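PDB 3A0S: sensor protein from Thermotoga maritima, which is the PAS-domain piece of histidine kinase ThkA, a two-component sensor that probably uses ATP to phosphorylate a protein histidine. Local coordinates for residues Thr15-Asn18 with Lys19-Gln23. Residues are numbered along the deposited sequence; the frame is centred on the assembly and turned at random.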
loop_
_atom_site.group_PDB
_atom_site.type_symbol
_atom_site.label_atom_id
_atom_site.label_comp_id
_atom_site.label_asym_id
_atom_site.label_seq_id
_atom_site.Cartn_x
_atom_site.Cartn_y
_atom_site.Cartn_z
ATOM N N THR A 15 7.254 -2.809 -3.537
ATOM C CA THR A 15 8.679 -2.678 -3.251
ATOM C C THR A 15 8.992 -2.887 -1.794
ATOM O O THR A 15 10.161 -3.116 -1.450
ATOM C CB THR A 15 9.242 -1.323 -3.685
ATOM O OG1 THR A 15 8.546 -0.302 -2.960
ATOM C CG2 THR A 15 9.067 -1.134 -5.187
ATOM N N GLU A 16 7.982 -2.808 -0.927
ATOM C CA GLU A 16 8.129 -3.127 0.507
ATOM C C GLU A 16 6.887 -3.872 0.994
ATOM O O GLU A 16 5.791 -3.548 0.559
ATOM C CB GLU A 16 8.379 -1.849 1.367
ATOM C CG GLU A 16 9.615 -1.002 0.952
ATOM C CD GLU A 16 9.897 0.207 1.851
ATOM O OE1 GLU A 16 8.973 0.948 2.265
ATOM O OE2 GLU A 16 11.095 0.394 2.135
ATOM N N TRP A 17 7.075 -4.834 1.895
ATOM C CA TRP A 17 5.983 -5.611 2.459
ATOM C C TRP A 17 6.515 -6.149 3.765
ATOM O O TRP A 17 7.279 -7.101 3.795
ATOM C CB TRP A 17 5.623 -6.740 1.506
ATOM C CG TRP A 17 4.460 -7.621 1.889
ATOM C CD1 TRP A 17 4.492 -8.706 2.738
ATOM C CD2 TRP A 17 3.120 -7.551 1.376
ATOM N NE1 TRP A 17 3.250 -9.302 2.788
ATOM C CE2 TRP A 17 2.389 -8.609 1.961
ATOM C CE3 TRP A 17 2.472 -6.701 0.468
ATOM C CZ2 TRP A 17 1.028 -8.835 1.662
ATOM C CZ3 TRP A 17 1.131 -6.950 0.144
ATOM C CH2 TRP A 17 0.421 -7.991 0.761
ATOM N N ASN A 18 6.136 -5.496 4.854
ATOM C CA ASN A 18 6.833 -5.754 6.104
ATOM C C ASN A 18 6.241 -6.964 6.825
ATOM O O ASN A 18 5.264 -7.610 6.353
ATOM C CB ASN A 18 6.894 -4.503 7.017
ATOM C CG ASN A 18 5.565 -4.150 7.628
ATOM O OD1 ASN A 18 4.499 -4.656 7.245
ATOM N ND2 ASN A 18 5.612 -3.254 8.632
ATOM N N LYS A 19 6.854 -7.309 7.965
ATOM C CA LYS A 19 6.418 -8.469 8.698
ATOM C C LYS A 19 4.981 -8.347 9.223
ATOM O O LYS A 19 4.273 -9.348 9.271
ATOM C CB LYS A 19 7.410 -8.816 9.819
ATOM C CG LYS A 19 8.730 -9.376 9.286
ATOM C CD LYS A 19 8.748 -10.909 9.281
ATOM C CE LYS A 19 9.725 -11.437 8.217
ATOM N NZ LYS A 19 9.373 -12.828 7.802
ATOM N N LYS A 20 4.522 -7.133 9.541
ATOM C CA LYS A 20 3.134 -6.908 9.954
ATOM C C LYS A 20 2.176 -7.197 8.808
ATOM O O LYS A 20 1.115 -7.760 9.017
ATOM C CB LYS A 20 2.933 -5.498 10.534
ATOM C CG LYS A 20 3.618 -5.316 11.904
ATOM C CD LYS A 20 2.899 -6.089 13.035
ATOM C CE LYS A 20 3.585 -5.790 14.379
ATOM N NZ LYS A 20 3.328 -4.387 14.753
ATOM N N ALA A 21 2.574 -6.812 7.603
ATOM C CA ALA A 21 1.754 -7.146 6.422
ATOM C C ALA A 21 1.700 -8.652 6.176
ATOM O O ALA A 21 0.643 -9.201 5.853
ATOM C CB ALA A 21 2.255 -6.397 5.175
ATOM N N GLU A 22 2.820 -9.325 6.423
ATOM C CA GLU A 22 2.854 -10.810 6.355
ATOM C C GLU A 22 1.868 -11.426 7.337
ATOM O O GLU A 22 1.117 -12.345 6.983
ATOM C CB GLU A 22 4.255 -11.357 6.608
ATOM C CG GLU A 22 5.260 -11.013 5.522
ATOM C CD GLU A 22 6.643 -11.585 5.779
ATOM O OE1 GLU A 22 6.896 -11.978 6.938
ATOM O OE2 GLU A 22 7.482 -11.632 4.847
ATOM N N GLN A 23 1.871 -10.926 8.560
ATOM C CA GLN A 23 1.001 -11.437 9.618
ATOM C C GLN A 23 -0.471 -11.130 9.367
ATOM O O GLN A 23 -1.337 -11.989 9.608
ATOM C CB GLN A 23 1.449 -10.901 10.989
ATOM C CG GLN A 23 2.822 -11.419 11.405
ATOM C CD GLN A 23 3.423 -10.667 12.591
ATOM O OE1 GLN A 23 4.540 -10.972 13.031
ATOM N NE2 GLN A 23 2.680 -9.699 13.135
HETATM O O HOH W 1 8.485 -8.855 5.487
#
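N18 caps the first turn of helix 19-25 and W17 lies against A21, a local N-cap contact at the point where edge strand 14-17 of the antiparallel sheet runs into the helix. The side-chain oxygen of N18 takes the amide of A21, OD1 to N 2.9 Å, with the donor tilted 34° from the carbonyl plane. This reach depends on a chi1 of 72°, which folds CG back over the main chain and lets OD1 face the amides of the first turn. The main chain of N18 adds the first full helical bond: N18 O accepts from E22 N at 3.0 Å.

In the PAS fold this is the turn from the second strand into the first short helix, and N18 also ties it to strand 4-9 and the residue just before that strand: OD1 accepts a second bond, from I5 N, while ND2 donates to T3 O. With an alanine here, the A21 and I5 amides would probably lose their shared acceptor, and T3 O its donor from ND2.

On W17, CG stands anti to the backbone N (chi1 -177°), and the indole spreads above A21. The methyl CB makes a CH-pi contact with the five-membered ring, 3.8 Å from its centroid and nearly on the ring normal. E22 CG meets the same ring in its plane, at the edge, 3.7 Å from W17 CD1. The indole nitrogen NE1 bonds to L27 O, fixing the ring's rotation. Farther out, K19 NZ forms a salt bridge with the syn lone pair of E22 OE1 at 2.8 Å. A water donates to W17 O (2.7 Å) and weakly to E22 OE2, which also accepts from K29 N.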